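Local coordinates for protein LbaCas13a H328A (C2c2) (Lachnospiraceae bacterium NK4A179, PDB 5WLH) that binds a CRISPR guide RNA (crRNA) and acts as an RNA-targeting, probably HEPN-type, CRISPR-Cas13a nuclease, here as an engineered variant bound to pre-crRNA, at residues K63-L68 with F230-A235; D105-D110 with G154-T159; F118-E123 with E140-D145; S134-F139 with V218-I223. One frame throughout, in Å; residues are numbered along the deposited sequence.

Interaction 1. Residues K63-L68 with F230-A235; sequences KSSGKL and FYHVRA. With nucleotides of chain B.
Lys63 is bent at two torsions, chi2 (-32°) and chi4 (-97°), with CG anti to the carbonyl carbon, and this brings NZ round to the 230-235 turn although its CB points away from it. There NZ donates a hydrogen bond to Tyr231 O at 2.7 Å. That oxygen takes a second, weak bond from Lys236 NZ. The ammonium of Lys63 stands above the carbonyl plane, 62° out of it, so the short bond does not lie on a lone pair. The same nitrogen is near the plane of the His232 ring, at its edge, with ND1 4.0 Å away; Ser65 OG reaches another part of that edge, 4.2 Å from NE2, too far for a hydrogen bond. Elsewhere in the contact, Gly66 O approaches Phe230 CE1 obliquely at 3.2 Å, while the Phe230 ring has an edge-to-face partner in Tyr69. The accepting carbonyl belongs to the kinked turn between two consecutive helices: His232 ends helix 218-230 in a Schellman motif with positive phi and is also the N-cap position of helix 233-244. From this second helix Arg234 extends to the RNA, where NE makes two weak bonds to the phosphate of A20 of chain B, at 3.2 Å to OP1 and 3.4 Å to OP2; Arg234 NH1 forms a salt bridge with Glu228 OE1. The chemistry is divided: one lysine bond joins the end of helix 51-64 to the interhelical turn, and the following helix presents a guanidinium to the RNA backbone, where its positive charge is likely to add electrostatic attraction to the weak bonds.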
loop_
_atom_site.group_PDB
_atom_site.type_symbol
_atom_site.label_atom_id
_atom_site.label_comp_id
_atom_site.label_asym_id
_atom_site.label_seq_id
_atom_site.Cartn_x
_atom_site.Cartn_y
_atom_site.Cartn_z
ATOM N N LYS A 63 -19.960 22.957 18.402
ATOM C CA LYS A 63 -21.179 23.750 18.312
ATOM C C LYS A 63 -21.594 24.047 16.875
ATOM O O LYS A 63 -22.677 24.605 16.668
ATOM C CB LYS A 63 -20.998 25.037 19.117
ATOM C CG LYS A 63 -21.163 24.816 20.620
ATOM C CD LYS A 63 -22.178 23.689 20.889
ATOM C CE LYS A 63 -22.339 23.383 22.370
ATOM N NZ LYS A 63 -21.506 22.221 22.757
ATOM N N SER A 64 -20.771 23.676 15.891
ATOM C CA SER A 64 -21.187 23.746 14.493
ATOM C C SER A 64 -22.437 22.908 14.246
ATOM O O SER A 64 -23.389 23.362 13.602
ATOM C CB SER A 64 -20.049 23.270 13.591
ATOM O OG SER A 64 -19.692 24.257 12.645
ATOM N N SER A 65 -22.450 21.678 14.761
ATOM C CA SER A 65 -23.499 20.704 14.479
ATOM C C SER A 65 -24.800 20.974 15.228
ATOM O O SER A 65 -25.775 20.242 15.012
ATOM C CB SER A 65 -22.995 19.298 14.821
ATOM O OG SER A 65 -24.068 18.377 14.950
ATOM N N GLY A 66 -24.846 22.010 16.069
ATOM C CA GLY A 66 -25.945 22.145 17.014
ATOM C C GLY A 66 -27.306 22.256 16.351
ATOM O O GLY A 66 -28.230 21.507 16.674
ATOM N N LYS A 67 -27.454 23.190 15.415
ATOM C CA LYS A 67 -28.794 23.515 14.946
ATOM C C LYS A 67 -29.285 22.587 13.840
ATOM O O LYS A 67 -30.485 22.588 13.537
ATOM C CB LYS A 67 -28.854 24.980 14.493
ATOM C CG LYS A 67 -29.259 25.954 15.615
ATOM C CD LYS A 67 -28.600 25.581 16.949
ATOM C CE LYS A 67 -29.155 26.362 18.120
ATOM N NZ LYS A 67 -28.236 26.279 19.289
ATOM N N LEU A 68 -28.408 21.782 13.249
ATOM C CA LEU A 68 -28.839 20.727 12.345
ATOM C C LEU A 68 -29.090 19.405 13.070
ATOM O O LEU A 68 -29.358 18.395 12.415
ATOM C CB LEU A 68 -27.805 20.533 11.234
ATOM C CG LEU A 68 -27.842 21.566 10.101
ATOM C CD1 LEU A 68 -26.714 21.315 9.109
ATOM C CD2 LEU A 68 -29.194 21.561 9.397
ATOM N N PHE A 230 -26.717 16.565 22.293
ATOM C CA PHE A 230 -26.961 17.830 21.601
ATOM C C PHE A 230 -25.952 18.897 21.999
ATOM O O PHE A 230 -25.486 19.669 21.151
ATOM C CB PHE A 230 -28.380 18.301 21.908
ATOM C CG PHE A 230 -28.714 19.674 21.368
ATOM C CD1 PHE A 230 -29.171 19.824 20.075
ATOM C CD2 PHE A 230 -28.593 20.801 22.166
ATOM C CE1 PHE A 230 -29.493 21.079 19.582
ATOM C CE2 PHE A 230 -28.918 22.055 21.679
ATOM C CZ PHE A 230 -29.370 22.188 20.389
ATOM N N TYR A 231 -25.619 18.972 23.285
ATOM C CA TYR A 231 -24.677 19.959 23.797
ATOM C C TYR A 231 -23.247 19.438 23.829
ATOM O O TYR A 231 -22.362 20.137 24.331
ATOM C CB TYR A 231 -25.094 20.420 25.192
ATOM C CG TYR A 231 -26.288 21.350 25.165
ATOM C CD1 TYR A 231 -26.183 22.639 24.639
ATOM C CD2 TYR A 231 -27.523 20.936 25.653
ATOM C CE1 TYR A 231 -27.285 23.490 24.603
ATOM C CE2 TYR A 231 -28.627 21.780 25.618
ATOM C CZ TYR A 231 -28.504 23.052 25.095
ATOM O OH TYR A 231 -29.609 23.884 25.069
ATOM N N HIS A 232 -23.017 18.236 23.301
ATOM C CA HIS A 232 -21.686 17.624 23.184
ATOM C C HIS A 232 -20.894 17.704 24.485
ATOM O O HIS A 232 -19.713 18.055 24.500
ATOM C CB HIS A 232 -20.906 18.269 22.043
ATOM C CG HIS A 232 -21.618 18.217 20.733
ATOM N ND1 HIS A 232 -22.241 19.316 20.181
ATOM C CD2 HIS A 232 -21.816 17.196 19.866
ATOM C CE1 HIS A 232 -22.788 18.975 19.028
ATOM N NE2 HIS A 232 -22.547 17.693 18.815
ATOM N N VAL A 233 -21.539 17.339 25.595
ATOM C CA VAL A 233 -20.882 17.553 26.879
ATOM C C VAL A 233 -19.663 16.648 27.025
ATOM O O VAL A 233 -18.670 17.038 27.648
ATOM C CB VAL A 233 -21.867 17.361 28.038
ATOM C CG1 VAL A 233 -22.957 18.434 27.977
ATOM C CG2 VAL A 233 -22.464 15.967 27.989
ATOM N N ARG A 234 -19.707 15.444 26.449
ATOM C CA ARG A 234 -18.553 14.550 26.521
ATOM C C ARG A 234 -17.368 15.115 25.744
ATOM O O ARG A 234 -16.270 15.267 26.290
ATOM C CB ARG A 234 -18.924 13.168 25.986
ATOM C CG ARG A 234 -19.770 12.359 26.949
ATOM C CD ARG A 234 -20.407 11.166 26.264
ATOM N NE ARG A 234 -21.197 10.408 27.234
ATOM C CZ ARG A 234 -22.371 10.817 27.709
ATOM N NH1 ARG A 234 -22.879 11.971 27.298
ATOM N NH2 ARG A 234 -23.029 10.080 28.602
ATOM N N ALA A 235 -17.580 15.435 24.465
ATOM C CA ALA A 235 -16.478 15.896 23.624
ATOM C C ALA A 235 -15.930 17.230 24.110
ATOM O O ALA A 235 -14.710 17.450 24.084
ATOM C CB ALA A 235 -16.936 16.001 22.171
ATOM P P A B 20 -19.042 7.429 27.169
ATOM O OP1 A B 20 -18.469 8.791 27.154
ATOM O OP2 A B 20 -20.468 7.138 27.452
ATOM O "O5'" A B 20 -18.711 6.793 25.756
ATOM C "C5'" A B 20 -17.436 6.967 25.164
ATOM C "C4'" A B 20 -17.287 6.079 23.960
ATOM O "O4'" A B 20 -17.314 4.690 24.366
ATOM C "C3'" A B 20 -18.400 6.165 22.942
ATOM O "O3'" A B 20 -18.309 7.306 22.124
ATOM C "C2'" A B 20 -18.248 4.846 22.199
ATOM O "O2'" A B 20 -17.123 4.887 21.330
ATOM C "C1'" A B 20 -17.923 3.909 23.359
ATOM N N9 A B 20 -19.154 3.319 23.919
ATOM C C8 A B 20 -19.878 3.735 25.012
ATOM N N7 A B 20 -20.946 3.006 25.238
ATOM C C5 A B 20 -20.915 2.047 24.233
ATOM C C6 A B 20 -21.764 0.979 23.905
ATOM N N6 A B 20 -22.860 0.659 24.584
ATOM N N1 A B 20 -21.448 0.231 22.837
ATOM C C2 A B 20 -20.349 0.536 22.136
ATOM N N3 A B 20 -19.480 1.520 22.337
ATOM C C4 A B 20 -19.823 2.239 23.412
#

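Interaction 2. Residues D105-D110 with G154-T159; sequences DMLSVD and GIISET
Ile155 overlaps three residues of 105-110 with its two branches. CG2 faces Met106 O at 3.7 Å and Leu107 CD2 at 4.1 Å, while CD1 runs on to Val109 CG1, only 3.6 Å away. The division follows from chi1 of -72°: CG1 sits anti to the carbonyl carbon and carries CD1 toward Val109, whereas CG2 is anti to the backbone N and turns to the end of helix 103-107. Leu107 CD2 also meets Ile156 CG2 at 3.8 Å, the two side chains crossing at about a right angle. Met106 adds its terminal methyl, as CE lies 3.8 Å from Ile155 O. No hydrogen bond links the segments; methyl groups pack on one another and on two backbone carbonyls. The backbone after Ile155 is held locally: Ser157 OG donates to Gly154 O at 2.6 Å and also bonds Asn160 N, capping helix 158-166. An alanine in place of Ile155 removes both branches and is likely to leave Val109 CG1 and Leu107 CD2 without those methyl partners, opening a gap between the two segments. The contact joins the junction of helices 103-107 and 109-112 to the junction of helices 146-155 and 158-166. Helix 115-130 backs it through Phe118, which touches Leu107 and Ile155, and through Tyr121, which touches Ile156; Leu227 and Phe230 of helix 218-230 reach Leu107 from their own helix, and no strand takes part.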
loop_
_atom_site.group_PDB
_atom_site.type_symbol
_atom_site.label_atom_id
_atom_site.label_comp_id
_atom_site.label_asym_id
_atom_site.label_seq_id
_atom_site.Cartn_x
_atom_site.Cartn_y
_atom_site.Cartn_z
ATOM N N ASP A 105 -34.994 24.357 17.958
ATOM C CA ASP A 105 -36.187 25.179 18.128
ATOM C C ASP A 105 -36.759 25.037 19.534
ATOM O O ASP A 105 -37.126 26.035 20.164
ATOM C CB ASP A 105 -37.238 24.808 17.080
ATOM C CG ASP A 105 -36.761 25.061 15.661
ATOM O OD1 ASP A 105 -35.774 25.807 15.486
ATOM O OD2 ASP A 105 -37.366 24.508 14.718
ATOM N N MET A 106 -36.827 23.808 20.052
ATOM C CA MET A 106 -37.455 23.588 21.353
ATOM C C MET A 106 -36.683 24.272 22.474
ATOM O O MET A 106 -37.281 24.830 23.402
ATOM C CB MET A 106 -37.569 22.088 21.625
ATOM C CG MET A 106 -38.522 21.362 20.703
ATOM S SD MET A 106 -38.145 19.602 20.650
ATOM C CE MET A 106 -38.423 19.157 22.366
ATOM N N LEU A 107 -35.359 24.240 22.414
ATOM C CA LEU A 107 -34.555 24.714 23.530
ATOM C C LEU A 107 -34.216 26.197 23.436
ATOM O O LEU A 107 -33.718 26.765 24.414
ATOM C CB LEU A 107 -33.258 23.891 23.631
ATOM C CG LEU A 107 -33.432 22.368 23.730
ATOM C CD1 LEU A 107 -32.105 21.677 24.067
ATOM C CD2 LEU A 107 -34.514 21.979 24.743
ATOM N N SER A 108 -34.469 26.832 22.294
ATOM C CA SER A 108 -34.182 28.248 22.102
ATOM C C SER A 108 -35.411 29.123 22.329
ATOM O O SER A 108 -35.347 30.340 22.118
ATOM C CB SER A 108 -33.619 28.482 20.700
ATOM O OG SER A 108 -34.542 28.044 19.718
ATOM N N VAL A 109 -36.514 28.520 22.774
ATOM C CA VAL A 109 -37.775 29.223 22.953
ATOM C C VAL A 109 -37.620 30.422 23.896
ATOM O O VAL A 109 -36.730 30.462 24.760
ATOM C CB VAL A 109 -38.821 28.220 23.470
ATOM C CG1 VAL A 109 -38.409 27.684 24.836
ATOM C CG2 VAL A 109 -40.212 28.831 23.528
ATOM N N ASP A 110 -38.485 31.422 23.703
ATOM C CA ASP A 110 -38.509 32.615 24.545
ATOM C C ASP A 110 -37.197 33.389 24.422
ATOM O O ASP A 110 -36.541 33.706 25.414
ATOM C CB ASP A 110 -38.810 32.249 26.001
ATOM C CG ASP A 110 -39.557 33.344 26.747
ATOM O OD1 ASP A 110 -39.767 34.442 26.180
ATOM O OD2 ASP A 110 -39.929 33.100 27.914
ATOM N N GLY A 154 -40.776 20.598 31.599
ATOM C CA GLY A 154 -41.828 20.169 30.693
ATOM C C GLY A 154 -41.393 20.177 29.240
ATOM O O GLY A 154 -41.814 19.330 28.449
ATOM N N ILE A 155 -40.534 21.126 28.866
ATOM C CA ILE A 155 -40.052 21.175 27.491
ATOM C C ILE A 155 -39.259 19.916 27.161
ATOM O O ILE A 155 -39.355 19.378 26.049
ATOM C CB ILE A 155 -39.212 22.447 27.261
ATOM C CG1 ILE A 155 -40.115 23.683 27.231
ATOM C CG2 ILE A 155 -38.463 22.363 25.928
ATOM C CD1 ILE A 155 -39.354 24.976 27.021
ATOM N N ILE A 156 -38.465 19.429 28.117
ATOM C CA ILE A 156 -37.678 18.224 27.880
ATOM C C ILE A 156 -38.314 17.039 28.592
ATOM O O ILE A 156 -37.616 16.188 29.150
ATOM C CB ILE A 156 -36.214 18.418 28.307
ATOM C CG1 ILE A 156 -36.124 18.914 29.755
ATOM C CG2 ILE A 156 -35.531 19.400 27.364
ATOM C CD1 ILE A 156 -34.847 18.483 30.455
ATOM N N SER A 157 -39.641 16.972 28.563
ATOM C CA SER A 157 -40.394 15.854 29.112
ATOM C C SER A 157 -40.820 14.897 28.005
ATOM O O SER A 157 -40.818 15.233 26.818
ATOM C CB SER A 157 -41.632 16.351 29.869
ATOM O OG SER A 157 -42.594 16.870 28.959
ATOM N N GLU A 158 -41.188 13.682 28.415
ATOM C CA GLU A 158 -41.746 12.731 27.463
ATOM C C GLU A 158 -42.993 13.295 26.799
ATOM O O GLU A 158 -43.196 13.123 25.591
ATOM C CB GLU A 158 -42.073 11.417 28.164
ATOM C CG GLU A 158 -42.681 10.386 27.234
ATOM C CD GLU A 158 -42.724 8.998 27.847
ATOM O OE1 GLU A 158 -43.254 8.066 27.196
ATOM O OE2 GLU A 158 -42.234 8.849 28.978
ATOM N N THR A 159 -43.843 13.963 27.578
ATOM C CA THR A 159 -45.070 14.527 27.022
ATOM C C THR A 159 -44.760 15.472 25.867
ATOM O O THR A 159 -45.335 15.350 24.778
ATOM C CB THR A 159 -45.864 15.248 28.115
ATOM O OG1 THR A 159 -46.258 14.315 29.133
ATOM C CG2 THR A 159 -47.104 15.900 27.516
#

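Interaction 3. Residues F118-E123 with E140-D145; sequences FEKYAE and ETCGVD
Lys120 leaves helix 115-130 toward the loop 140-145, and its chain can be followed atom by atom over Cys142. CB is 4.1 Å from Cys142 CB; CG, placed anti to the backbone N by chi1 of 167°, moves in to 3.6 Å from the same carbon and 3.7 Å from SG. Bends at the next three torsions then fold the chain along the loop, with CE 3.9 Å from Thr141 O. At the tip NZ lies 3.5 Å from Cys142 CA and donates a weak hydrogen bond to Thr141 O at 3.4 Å. Cys142 answers from the loop side: its SG, anti to the carbonyl carbon, touches two successive helix residues, Lys120 and Tyr121, lying 3.7 Å from Tyr121 N and 4.1 Å from Tyr121 CB. The sulfur therefore packs on the root of the tyrosine, not on its ring. That ring is engaged elsewhere, stacked with Phe139, and its OH is hydrogen-bonded to Asp224. Thr141 OG1 is bonded to Ala138 O; it is the backbone O of Thr141 that meets the lysine. The loop ends at Asp145, whose carboxylate caps Thr148 N at the start of helix 146-155. Chemically, then, the contact rests more on the aliphatic half of Lys120 covering a buried cysteine than on its charge, because the one polar bond across it is long and weak and goes to a neutral carbonyl.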
loop_
_atom_site.group_PDB
_atom_site.type_symbol
_atom_site.label_atom_id
_atom_site.label_comp_id
_atom_site.label_asym_id
_atom_site.label_seq_id
_atom_site.Cartn_x
_atom_site.Cartn_y
_atom_site.Cartn_z
ATOM N N PHE A 118 -30.472 24.861 29.797
ATOM C CA PHE A 118 -30.553 23.537 29.184
ATOM C C PHE A 118 -29.164 22.932 29.008
ATOM O O PHE A 118 -28.961 21.739 29.268
ATOM C CB PHE A 118 -31.262 23.629 27.831
ATOM C CG PHE A 118 -32.767 23.738 27.912
ATOM C CD1 PHE A 118 -33.504 22.869 28.698
ATOM C CD2 PHE A 118 -33.440 24.692 27.162
ATOM C CE1 PHE A 118 -34.895 22.965 28.754
ATOM C CE2 PHE A 118 -34.815 24.799 27.206
ATOM C CZ PHE A 118 -35.550 23.928 28.009
ATOM N N GLU A 119 -28.190 23.736 28.580
ATOM C CA GLU A 119 -26.828 23.219 28.457
ATOM C C GLU A 119 -26.267 22.819 29.813
ATOM O O GLU A 119 -25.594 21.789 29.931
ATOM C CB GLU A 119 -25.911 24.243 27.793
ATOM C CG GLU A 119 -24.487 23.716 27.595
ATOM C CD GLU A 119 -23.473 24.810 27.317
ATOM O OE1 GLU A 119 -22.563 24.580 26.487
ATOM O OE2 GLU A 119 -23.585 25.901 27.923
ATOM N N LYS A 120 -26.521 23.630 30.844
ATOM C CA LYS A 120 -26.071 23.287 32.188
ATOM C C LYS A 120 -26.748 22.016 32.687
ATOM O O LYS A 120 -26.110 21.178 33.335
ATOM C CB LYS A 120 -26.338 24.453 33.138
ATOM C CG LYS A 120 -26.197 24.098 34.605
ATOM C CD LYS A 120 -24.743 24.067 35.030
ATOM C CE LYS A 120 -24.610 24.486 36.484
ATOM N NZ LYS A 120 -25.420 25.704 36.775
ATOM N N TYR A 121 -28.047 21.864 32.405
ATOM C CA TYR A 121 -28.744 20.611 32.673
ATOM C C TYR A 121 -28.029 19.429 32.030
ATOM O O TYR A 121 -27.827 18.385 32.659
ATOM C CB TYR A 121 -30.173 20.707 32.139
ATOM C CG TYR A 121 -31.014 19.469 32.337
ATOM C CD1 TYR A 121 -30.993 18.418 31.416
ATOM C CD2 TYR A 121 -31.859 19.365 33.431
ATOM C CE1 TYR A 121 -31.774 17.293 31.606
ATOM C CE2 TYR A 121 -32.652 18.256 33.618
ATOM C CZ TYR A 121 -32.606 17.226 32.717
ATOM O OH TYR A 121 -33.407 16.138 32.942
ATOM N N ALA A 122 -27.682 19.568 30.752
ATOM C CA ALA A 122 -26.984 18.503 30.045
ATOM C C ALA A 122 -25.654 18.180 30.712
ATOM O O ALA A 122 -25.284 17.008 30.842
ATOM C CB ALA A 122 -26.773 18.906 28.590
ATOM N N GLU A 123 -24.922 19.210 31.140
ATOM C CA GLU A 123 -23.659 18.990 31.845
ATOM C C GLU A 123 -23.883 18.194 33.121
ATOM O O GLU A 123 -23.194 17.197 33.382
ATOM C CB GLU A 123 -22.994 20.330 32.172
ATOM C CG GLU A 123 -22.637 21.172 30.967
ATOM C CD GLU A 123 -21.314 20.778 30.360
ATOM O OE1 GLU A 123 -20.584 19.980 30.992
ATOM O OE2 GLU A 123 -20.997 21.273 29.258
ATOM N N GLU A 140 -33.525 23.872 39.181
ATOM C CA GLU A 140 -33.215 24.836 40.235
ATOM C C GLU A 140 -31.714 24.987 40.447
ATOM O O GLU A 140 -31.243 26.069 40.819
ATOM C CB GLU A 140 -33.889 24.419 41.542
ATOM C CG GLU A 140 -35.382 24.679 41.581
ATOM C CD GLU A 140 -36.189 23.605 40.876
ATOM O OE1 GLU A 140 -37.433 23.699 40.902
ATOM O OE2 GLU A 140 -35.587 22.670 40.301
ATOM N N THR A 141 -30.947 23.924 40.210
ATOM C CA THR A 141 -29.500 23.948 40.346
ATOM C C THR A 141 -28.792 24.310 39.039
ATOM O O THR A 141 -27.578 24.110 38.919
ATOM C CB THR A 141 -29.007 22.598 40.875
ATOM O OG1 THR A 141 -29.258 21.579 39.900
ATOM C CG2 THR A 141 -29.738 22.236 42.161
ATOM N N CYS A 142 -29.528 24.833 38.057
ATOM C CA CYS A 142 -28.952 25.356 36.825
ATOM C C CYS A 142 -29.088 26.875 36.736
ATOM O O CYS A 142 -29.050 27.436 35.635
ATOM C CB CYS A 142 -29.594 24.683 35.606
ATOM S SG CYS A 142 -29.572 22.854 35.629
ATOM N N GLY A 143 -29.247 27.545 37.875
ATOM C CA GLY A 143 -29.378 28.993 37.911
ATOM C C GLY A 143 -30.755 29.513 37.559
ATOM O O GLY A 143 -30.869 30.549 36.890
ATOM N N VAL A 144 -31.810 28.834 38.010
ATOM C CA VAL A 144 -33.172 29.093 37.551
ATOM C C VAL A 144 -34.140 28.898 38.714
ATOM O O VAL A 144 -33.963 27.997 39.541
ATOM C CB VAL A 144 -33.524 28.179 36.351
ATOM C CG1 VAL A 144 -35.020 27.918 36.254
ATOM C CG2 VAL A 144 -32.997 28.785 35.053
ATOM N N ASP A 145 -35.161 29.751 38.778
ATOM C CA ASP A 145 -36.162 29.721 39.840
ATOM C C ASP A 145 -37.019 28.459 39.731
ATOM O O ASP A 145 -36.775 27.574 38.907
ATOM C CB ASP A 145 -37.025 30.973 39.772
ATOM C CG ASP A 145 -37.561 31.220 38.382
ATOM O OD1 ASP A 145 -36.778 31.676 37.517
ATOM O OD2 ASP A 145 -38.750 30.923 38.150
#

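Interaction 4. Residues S134-F139 with V218-I223; sequences SGSPAF and VQRDFI
An extended connection between helices 115-130 and 146-155 here crosses the first turns of helix 218-230, which open with a wider pi-type turn: Val218 O accepts from both Phe222 N and Ile223 N. Arg220 and Gln219 carry the helix side. CG of Arg220 stands anti to the backbone N (chi1 -167°), and the bend at chi2 lays the guanidinium beside the loop, so that Gly135 O comes over one of its faces. The oxygen is 3.4 Å from Arg220 NE, but the poor angle rules out a hydrogen bond; this carbonyl instead accepts from Asn128 ND2. Further back, Arg220 CD packs 3.6 Å from Ser136 N. At the polar end NH1 bonds Ser125 OG and forms a salt bridge with Asp224 OD2, the carboxylate oxygen that Ser136 OG also binds, and NH2 is hydrogen-bonded elsewhere. A leucine in place of Arg220 would leave Ser125 and Asp224 without their guanidinium partner and would probably set the Gly135-Ser136 backbone looser on the helix. Gln219 NE2 turns to Ile156 O and Asp224 OD1, so Asp224 draws the loop, the glutamine and the arginine to a common acidic group. The connection also packs on helix 115-130, through Pro137 on Leu124. With phi 112° and psi 157° at Gly135, a side chain would collide with the oxygen of Ser134. Beside it the serine hydroxyl completes the contact, Ser136 OG lying 3.5 Å from Gln219 CG.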
loop_
_atom_site.group_PDB
_atom_site.type_symbol
_atom_site.label_atom_id
_atom_site.label_comp_id
_atom_site.label_asym_id
_atom_site.label_seq_id
_atom_site.Cartn_x
_atom_site.Cartn_y
_atom_site.Cartn_z
ATOM N N SER A 134 -28.020 9.111 40.969
ATOM C CA SER A 134 -29.256 8.630 40.374
ATOM C C SER A 134 -30.185 9.801 40.074
ATOM O O SER A 134 -30.455 10.631 40.948
ATOM C CB SER A 134 -29.942 7.638 41.316
ATOM O OG SER A 134 -30.780 6.743 40.606
ATOM N N GLY A 135 -30.655 9.878 38.840
ATOM C CA GLY A 135 -31.750 10.771 38.537
ATOM C C GLY A 135 -31.332 11.937 37.651
ATOM O O GLY A 135 -30.159 12.331 37.580
ATOM N N SER A 136 -32.334 12.487 36.966
ATOM C CA SER A 136 -32.158 13.687 36.170
ATOM C C SER A 136 -31.920 14.882 37.084
ATOM O O SER A 136 -32.478 14.952 38.179
ATOM C CB SER A 136 -33.390 13.955 35.308
ATOM O OG SER A 136 -33.822 12.793 34.625
ATOM N N PRO A 137 -31.095 15.828 36.658
ATOM C CA PRO A 137 -30.896 17.037 37.456
ATOM C C PRO A 137 -32.178 17.846 37.516
ATOM O O PRO A 137 -33.067 17.717 36.672
ATOM C CB PRO A 137 -29.800 17.795 36.702
ATOM C CG PRO A 137 -29.796 17.228 35.339
ATOM C CD PRO A 137 -30.277 15.821 35.436
ATOM N N ALA A 138 -32.265 18.679 38.549
ATOM C CA ALA A 138 -33.357 19.632 38.705
ATOM C C ALA A 138 -32.895 21.001 38.222
ATOM O O ALA A 138 -31.765 21.419 38.493
ATOM C CB ALA A 138 -33.815 19.714 40.162
ATOM N N PHE A 139 -33.768 21.696 37.497
ATOM C CA PHE A 139 -33.349 22.959 36.900
ATOM C C PHE A 139 -33.045 24.034 37.942
ATOM O O PHE A 139 -32.350 25.006 37.620
ATOM C CB PHE A 139 -34.412 23.441 35.918
ATOM C CG PHE A 139 -34.290 22.828 34.553
ATOM C CD1 PHE A 139 -33.326 23.273 33.666
ATOM C CD2 PHE A 139 -35.125 21.793 34.167
ATOM C CE1 PHE A 139 -33.208 22.710 32.406
ATOM C CE2 PHE A 139 -35.012 21.228 32.914
ATOM C CZ PHE A 139 -34.048 21.688 32.027
ATOM N N VAL A 218 -37.615 6.636 30.122
ATOM C CA VAL A 218 -37.514 7.468 28.922
ATOM C C VAL A 218 -36.753 8.754 29.223
ATOM O O VAL A 218 -35.882 9.174 28.447
ATOM C CB VAL A 218 -38.909 7.757 28.339
ATOM C CG1 VAL A 218 -38.829 8.936 27.373
ATOM C CG2 VAL A 218 -39.440 6.531 27.626
ATOM N N GLN A 219 -37.048 9.384 30.359
ATOM C CA GLN A 219 -36.400 10.649 30.690
ATOM C C GLN A 219 -34.888 10.480 30.840
ATOM O O GLN A 219 -34.105 11.219 30.236
ATOM C CB GLN A 219 -36.998 11.227 31.972
ATOM C CG GLN A 219 -36.424 12.587 32.314
ATOM C CD GLN A 219 -36.903 13.646 31.345
ATOM O OE1 GLN A 219 -38.112 13.815 31.146
ATOM N NE2 GLN A 219 -35.966 14.334 30.700
ATOM N N ARG A 220 -34.459 9.516 31.652
ATOM C CA ARG A 220 -33.036 9.412 31.962
ATOM C C ARG A 220 -32.259 8.720 30.848
ATOM O O ARG A 220 -31.141 9.130 30.517
ATOM C CB ARG A 220 -32.843 8.665 33.284
ATOM C CG ARG A 220 -31.440 8.767 33.849
ATOM C CD ARG A 220 -31.223 10.078 34.600
ATOM N NE ARG A 220 -29.814 10.263 34.910
ATOM C CZ ARG A 220 -29.031 11.186 34.355
ATOM N NH1 ARG A 220 -29.524 12.029 33.452
ATOM N NH2 ARG A 220 -27.752 11.266 34.704
ATOM N N ASP A 221 -32.833 7.680 30.257
ATOM C CA ASP A 221 -32.103 6.849 29.308
ATOM C C ASP A 221 -32.128 7.400 27.893
ATOM O O ASP A 221 -31.173 7.170 27.137
ATOM C CB ASP A 221 -32.662 5.427 29.313
ATOM C CG ASP A 221 -32.239 4.648 30.550
ATOM O OD1 ASP A 221 -31.034 4.666 30.867
ATOM O OD2 ASP A 221 -33.104 4.037 31.207
ATOM N N PHE A 222 -33.179 8.128 27.509
ATOM C CA PHE A 222 -33.214 8.728 26.183
ATOM C C PHE A 222 -33.108 10.249 26.241
ATOM O O PHE A 222 -32.131 10.818 25.747
ATOM C CB PHE A 222 -34.472 8.332 25.404
ATOM C CG PHE A 222 -34.537 8.969 24.043
ATOM C CD1 PHE A 222 -33.607 8.629 23.069
ATOM C CD2 PHE A 222 -35.491 9.930 23.748
ATOM C CE1 PHE A 222 -33.646 9.220 21.807
ATOM C CE2 PHE A 222 -35.520 10.528 22.501
ATOM C CZ PHE A 222 -34.600 10.167 21.529
ATOM N N ILE A 223 -34.089 10.925 26.843
ATOM C CA ILE A 223 -34.179 12.376 26.679
ATOM C C ILE A 223 -32.944 13.054 27.244
ATOM O O ILE A 223 -32.323 13.900 26.586
ATOM C CB ILE A 223 -35.455 12.917 27.343
ATOM C CG1 ILE A 223 -36.691 12.351 26.650
ATOM C CG2 ILE A 223 -35.437 14.436 27.294
ATOM C CD1 ILE A 223 -38.012 12.832 27.272
#

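Overall arrangement
All four contacts lie in one all-helical region near the N-terminal end of the chain, on the same side of its centre, with centres 12 to 18 Å apart. Interaction 1 closes the longest loop, and the other three are nested within it; interaction 3 is nested within interaction 2, while interaction 4 crosses both. Helix 115-130 ties them together: Phe118 touches residues of interactions 1, 2 and 4, and Tyr121 touches those of 2 and 4. Helices 218-230 and 233-244, consecutive in sequence, carry interactions 4 and 1. Residues distant in sequence are packed into one compact helical unit that meets the bound RNA at interaction 1 and lies about 4 Å from it (nearest atoms) at interaction 4.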